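Long-range contacts in Serine/threonine-protein acetyltransferase HopZ1a (Pseudomonas syringae pv. syringae, PDB 5KLP), which acetylates serine, threonine and lysine residues of host proteins such as tubulin, with acetyl-CoA as acetyl donor and inositol hexakisphosphate as cofactor, impairing host immunity and the microtubule network: residues Arg107-Gln112 with His124-Val129; Ser220-Ser225 with Gly246-Phe251. The protein carries 10 engineered substitutions. All coordinates share one frame; numbering follows the deposited sequence.

Followed from the N terminus, the chain first closes interaction 1, where strands 105-110 and 125-130 are joined by a connection without regular secondary structure. It then adds strands 138-143 and 175-179 and helices 189-202 and 204-215 before interaction 2 opens at Ser220. That second contact closes a loop containing helix 230-238 and returns the chain to strand 248-251. The two loops therefore lie in series, neither nested nor crossed. Their centres are 19 Å apart and their nearest atoms about 11 Å apart, yet both reach the same mixed six-stranded sheet: 107-112/124-129 pairs two inner strands, while 220-225/246-251 sets a short helix against an outermost one.

Interaction 1 of 2, residues Arg107-Gln112 with His124-Val129; sequences RAIFPQ and HVMADV
Arg107 and Asp128 lie side by side on one face of an antiparallel strand pair, shared with Ile109 and Met126. The pair is two neighbouring inner strands of the mixed six-stranded sheet; helices 91-98 and 189-202 touch its side chains. Asp128 holds CG anti to its backbone nitrogen (chi1 -176°), which carries OD2 to 2.6 Å from Arg107 NE. OD2 sits at the guanidinium edge, near its plane, but the N-H bond of this salt bridge is bent and weak, and carboxylate and guanidinium planes are 75° apart. Water 1 donates to Asp128 OD2 and accepts from Arg107 NH2.

On the face of Ala108 and Phe110, the Phe110 ring receives Val125 CG2 over one side, 4.0 Å from its centroid, and Ala127 CB at its edge. Phe110 chi1 of 56° sets CG between backbone N and carbonyl carbon, bringing the ring end toward Val125. Beyond the strands, Pro111 CB sits over the His124 ring.

Ala108 N to Ala127 O and Ala127 N to Ala108 O, both 2.7 Å, fix the register. Asp128's buried charge is probably spread over Arg107, water 1, Arg130 and His211. Phe110, Val125 and Ala127 pack apolar; Val125 also touches catalytic Glu143, with polar Gln112 and His124 beside it.

Interaction 2 of 2, residues Ser220-Ser225 with Gly246-Phe251; sequences STESES and GAHAAF
His248 is the first residue of 246-251 to bond across to the short helix 222-225. Strand 248-251 is an outermost strand of the mixed sheet, parallel to 175-179, and the helix side chains bond to it. His248 ND1 donates to Glu222 OE1 over 2.6 Å, reaching the syn side of the carboxylate while OE1 lies near the ring edge. Ring and carboxylate planes are 66° apart, and the side chains cross at about a right angle. The preceding Gly246 carbonyl O lies over the centre of one ring face, and NE2 is bound to Ser173 O.

Next, Ala249 N donates to Glu222 OE2 at 3.2 Å, approaching from well above the carboxylate plane. Glu222 spans this distance with CG anti to the backbone N (chi1 -176°) and the chain extended beyond CG. Arg226 forms a salt bridge with the same OE2.

Ala250 brings its CB to 3.3 Å from Ser225 OG. At Phe251, the backbone N donates to that hydroxyl over 2.7 Å with an N-H...O angle of 154°, while the phenyl ring leads away. Ser225 OG is also hydrogen-bonded to Asp254.

Helix side chains thus satisfy two strand amides and one imidazole nitrogen, consistent with a positively charged His248 ring stabilised by Glu222.

Interaction 1 of 2, residues Arg107-Gln112 with His124-Val129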
loop_
_atom_site.group_PDB
_atom_site.type_symbol
_atom_site.label_atom_id
_atom_site.label_comp_id
_atom_site.label_asym_id
_atom_site.label_seq_id
_atom_site.Cartn_x
_atom_site.Cartn_y
_atom_site.Cartn_z
ATOM N N ARG A 107 6.323 -6.686 8.011
ATOM C CA ARG A 107 5.392 -6.247 6.986
ATOM C C ARG A 107 5.434 -7.257 5.845
ATOM O O ARG A 107 6.463 -7.901 5.610
ATOM C CB ARG A 107 5.753 -4.851 6.448
ATOM C CG ARG A 107 6.388 -3.843 7.436
ATOM C CD ARG A 107 5.585 -3.682 8.665
ATOM N NE ARG A 107 5.891 -2.522 9.511
ATOM C CZ ARG A 107 7.002 -2.329 10.223
ATOM N NH1 ARG A 107 8.022 -3.172 10.168
ATOM N NH2 ARG A 107 7.099 -1.249 10.982
ATOM N N ALA A 108 4.317 -7.402 5.144
ATOM C CA ALA A 108 4.221 -8.377 4.072
ATOM C C ALA A 108 3.474 -7.783 2.880
ATOM O O ALA A 108 2.464 -7.099 3.061
ATOM C CB ALA A 108 3.521 -9.637 4.562
ATOM N N ILE A 109 3.968 -8.052 1.673
ATOM C CA ILE A 109 3.262 -7.712 0.448
ATOM C C ILE A 109 2.920 -8.995 -0.290
ATOM O O ILE A 109 3.766 -9.870 -0.457
ATOM C CB ILE A 109 4.101 -6.793 -0.453
ATOM C CG1 ILE A 109 4.426 -5.489 0.282
ATOM C CG2 ILE A 109 3.383 -6.511 -1.787
ATOM C CD1 ILE A 109 5.424 -4.600 -0.441
ATOM N N PHE A 110 1.676 -9.127 -0.725
ATOM C CA PHE A 110 1.282 -10.354 -1.398
ATOM C C PHE A 110 0.142 -10.053 -2.349
ATOM O O PHE A 110 -0.624 -9.118 -2.126
ATOM C CB PHE A 110 0.887 -11.438 -0.381
ATOM C CG PHE A 110 -0.207 -11.017 0.565
ATOM C CD1 PHE A 110 -1.540 -11.193 0.234
ATOM C CD2 PHE A 110 0.106 -10.440 1.786
ATOM C CE1 PHE A 110 -2.561 -10.800 1.124
ATOM C CE2 PHE A 110 -0.903 -10.035 2.677
ATOM C CZ PHE A 110 -2.234 -10.220 2.341
ATOM N N PRO A 111 0.037 -10.837 -3.424
ATOM C CA PRO A 111 -1.067 -10.665 -4.364
ATOM C C PRO A 111 -2.322 -11.338 -3.821
ATOM O O PRO A 111 -2.221 -12.095 -2.847
ATOM C CB PRO A 111 -0.553 -11.365 -5.619
ATOM C CG PRO A 111 0.286 -12.500 -5.055
ATOM C CD PRO A 111 0.957 -11.911 -3.845
ATOM N N GLN A 112 -3.473 -11.058 -4.422
ATOM C CA GLN A 112 -4.704 -11.754 -4.071
ATOM C C GLN A 112 -4.790 -13.084 -4.806
ATOM O O GLN A 112 -4.182 -13.253 -5.860
ATOM C CB GLN A 112 -5.927 -10.910 -4.406
ATOM C CG GLN A 112 -5.878 -9.519 -3.812
ATOM C CD GLN A 112 -5.899 -9.529 -2.296
ATOM O OE1 GLN A 112 -6.573 -10.345 -1.675
ATOM N NE2 GLN A 112 -5.137 -8.629 -1.694
ATOM N N HIS A 124 -2.224 -6.392 -5.358
ATOM C CA HIS A 124 -1.480 -6.511 -4.110
ATOM C C HIS A 124 -1.973 -5.638 -2.963
ATOM O O HIS A 124 -2.505 -4.549 -3.169
ATOM C CB HIS A 124 -0.012 -6.194 -4.377
ATOM C CG HIS A 124 0.671 -7.211 -5.233
ATOM N ND1 HIS A 124 0.367 -7.390 -6.565
ATOM C CD2 HIS A 124 1.624 -8.127 -4.937
ATOM C CE1 HIS A 124 1.117 -8.360 -7.060
ATOM N NE2 HIS A 124 1.884 -8.828 -6.091
ATOM N N VAL A 125 -1.770 -6.125 -1.748
ATOM C CA VAL A 125 -1.983 -5.315 -0.558
ATOM C C VAL A 125 -0.771 -5.464 0.339
ATOM O O VAL A 125 0.109 -6.285 0.074
ATOM C CB VAL A 125 -3.252 -5.728 0.207
ATOM C CG1 VAL A 125 -4.484 -5.532 -0.683
ATOM C CG2 VAL A 125 -3.126 -7.175 0.682
HETATM N N MSE A 126 -0.727 -4.652 1.387
HETATM C CA MSE A 126 0.343 -4.685 2.370
HETATM C C MSE A 126 -0.240 -5.078 3.709
HETATM O O MSE A 126 -1.250 -4.503 4.135
HETATM C CB MSE A 126 1.030 -3.321 2.468
HETATM C CG MSE A 126 2.346 -3.322 3.236
HETATM SE SE MSE A 126 2.134 -3.171 5.165
HETATM C CE MSE A 126 1.256 -1.405 5.227
ATOM N N ALA A 127 0.385 -6.044 4.383
ATOM C CA ALA A 127 -0.040 -6.367 5.742
ATOM C C ALA A 127 1.049 -6.008 6.736
ATOM O O ALA A 127 2.211 -6.384 6.565
ATOM C CB ALA A 127 -0.413 -7.843 5.873
ATOM N N ASP A 128 0.647 -5.264 7.762
ATOM C CA ASP A 128 1.508 -4.877 8.870
ATOM C C ASP A 128 1.154 -5.740 10.089
ATOM O O ASP A 128 0.010 -5.744 10.534
ATOM C CB ASP A 128 1.328 -3.384 9.171
ATOM C CG ASP A 128 2.264 -2.884 10.262
ATOM O OD1 ASP A 128 1.958 -3.063 11.457
ATOM O OD2 ASP A 128 3.311 -2.303 9.924
ATOM N N VAL A 129 2.127 -6.479 10.615
ATOM C CA VAL A 129 1.843 -7.544 11.569
ATOM C C VAL A 129 2.555 -7.333 12.903
ATOM O O VAL A 129 3.671 -6.827 12.933
ATOM C CB VAL A 129 2.262 -8.932 10.980
ATOM C CG1 VAL A 129 2.053 -10.071 11.997
ATOM C CG2 VAL A 129 1.513 -9.214 9.679
HETATM O O HOH W 1 4.120 -0.421 11.545
#

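Interaction 2 of 2, residues Ser220-Ser225 with Gly246-Phe251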
loop_
_atom_site.group_PDB
_atom_site.type_symbol
_atom_site.label_atom_id
_atom_site.label_comp_id
_atom_site.label_asym_id
_atom_site.label_seq_id
_atom_site.Cartn_x
_atom_site.Cartn_y
_atom_site.Cartn_z
ATOM N N SER A 220 -10.179 1.753 16.210
ATOM C CA SER A 220 -10.660 3.107 16.440
ATOM C C SER A 220 -11.386 3.650 15.200
ATOM O O SER A 220 -11.012 3.344 14.060
ATOM C CB SER A 220 -9.503 4.026 16.847
ATOM O OG SER A 220 -9.927 5.375 16.918
ATOM N N THR A 221 -12.456 4.403 15.464
ATOM C CA THR A 221 -13.311 5.084 14.476
ATOM C C THR A 221 -14.199 4.140 13.667
ATOM O O THR A 221 -15.008 4.600 12.856
ATOM C CB THR A 221 -12.497 5.937 13.454
ATOM O OG1 THR A 221 -11.891 5.081 12.476
ATOM C CG2 THR A 221 -11.428 6.791 14.145
ATOM N N GLU A 222 -14.086 2.839 13.903
ATOM C CA GLU A 222 -14.753 1.881 13.028
ATOM C C GLU A 222 -16.254 2.099 12.955
ATOM O O GLU A 222 -16.847 1.960 11.885
ATOM C CB GLU A 222 -14.468 0.440 13.450
ATOM C CG GLU A 222 -15.073 -0.569 12.478
ATOM C CD GLU A 222 -14.772 -2.008 12.839
ATOM O OE1 GLU A 222 -14.293 -2.258 13.967
ATOM O OE2 GLU A 222 -15.001 -2.887 11.981
ATOM N N SER A 223 -16.855 2.475 14.080
ATOM C CA SER A 223 -18.296 2.697 14.149
ATOM C C SER A 223 -18.816 3.718 13.124
ATOM O O SER A 223 -19.971 3.634 12.715
ATOM C CB SER A 223 -18.685 3.146 15.562
ATOM O OG SER A 223 -17.998 4.331 15.925
ATOM N N GLU A 224 -17.989 4.684 12.722
ATOM C CA GLU A 224 -18.360 5.614 11.638
ATOM C C GLU A 224 -17.580 5.356 10.338
ATOM O O GLU A 224 -18.092 5.579 9.240
ATOM C CB GLU A 224 -18.176 7.070 12.068
ATOM C CG GLU A 224 -16.797 7.391 12.595
ATOM C CD GLU A 224 -16.813 7.737 14.068
ATOM O OE1 GLU A 224 -17.897 7.646 14.689
ATOM O OE2 GLU A 224 -15.742 8.093 14.605
ATOM N N SER A 225 -16.331 4.917 10.467
ATOM C CA SER A 225 -15.427 4.862 9.321
ATOM C C SER A 225 -15.759 3.719 8.362
ATOM O O SER A 225 -15.626 3.864 7.148
ATOM C CB SER A 225 -13.975 4.732 9.801
ATOM O OG SER A 225 -13.066 4.837 8.713
ATOM N N GLY A 246 -16.313 -10.601 12.420
ATOM C CA GLY A 246 -15.196 -10.303 13.299
ATOM C C GLY A 246 -14.145 -9.351 12.750
ATOM O O GLY A 246 -13.601 -8.536 13.495
ATOM N N ALA A 247 -13.833 -9.465 11.457
ATOM C CA ALA A 247 -12.811 -8.620 10.853
ATOM C C ALA A 247 -13.247 -7.163 10.847
ATOM O O ALA A 247 -14.418 -6.859 10.653
ATOM C CB ALA A 247 -12.484 -9.090 9.433
ATOM N N HIS A 248 -12.302 -6.265 11.101
ATOM C CA HIS A 248 -12.595 -4.843 11.104
ATOM C C HIS A 248 -12.262 -4.195 9.768
ATOM O O HIS A 248 -11.454 -4.708 8.978
ATOM C CB HIS A 248 -11.826 -4.132 12.223
ATOM C CG HIS A 248 -11.974 -4.785 13.556
ATOM N ND1 HIS A 248 -13.034 -4.529 14.396
ATOM C CD2 HIS A 248 -11.200 -5.698 14.192
ATOM C CE1 HIS A 248 -12.904 -5.248 15.497
ATOM N NE2 HIS A 248 -11.797 -5.963 15.398
ATOM N N ALA A 249 -12.872 -3.043 9.538
ATOM C CA ALA A 249 -12.568 -2.257 8.361
ATOM C C ALA A 249 -12.789 -0.775 8.630
ATOM O O ALA A 249 -13.679 -0.391 9.392
ATOM C CB ALA A 249 -13.420 -2.730 7.183
ATOM N N ALA A 250 -11.987 0.058 7.982
ATOM C CA ALA A 250 -12.139 1.499 8.095
ATOM C C ALA A 250 -11.555 2.174 6.875
ATOM O O ALA A 250 -10.805 1.567 6.098
ATOM C CB ALA A 250 -11.470 2.025 9.360
ATOM N N PHE A 251 -11.921 3.435 6.701
ATOM C CA PHE A 251 -11.389 4.234 5.616
ATOM C C PHE A 251 -10.051 4.814 6.028
ATOM O O PHE A 251 -9.886 5.253 7.175
ATOM C CB PHE A 251 -12.373 5.334 5.232
ATOM C CG PHE A 251 -11.871 6.221 4.142
ATOM C CD1 PHE A 251 -11.671 5.719 2.872
ATOM C CD2 PHE A 251 -11.614 7.560 4.384
ATOM C CE1 PHE A 251 -11.215 6.538 1.860
ATOM C CE2 PHE A 251 -11.156 8.388 3.370
ATOM C CZ PHE A 251 -10.952 7.871 2.113
#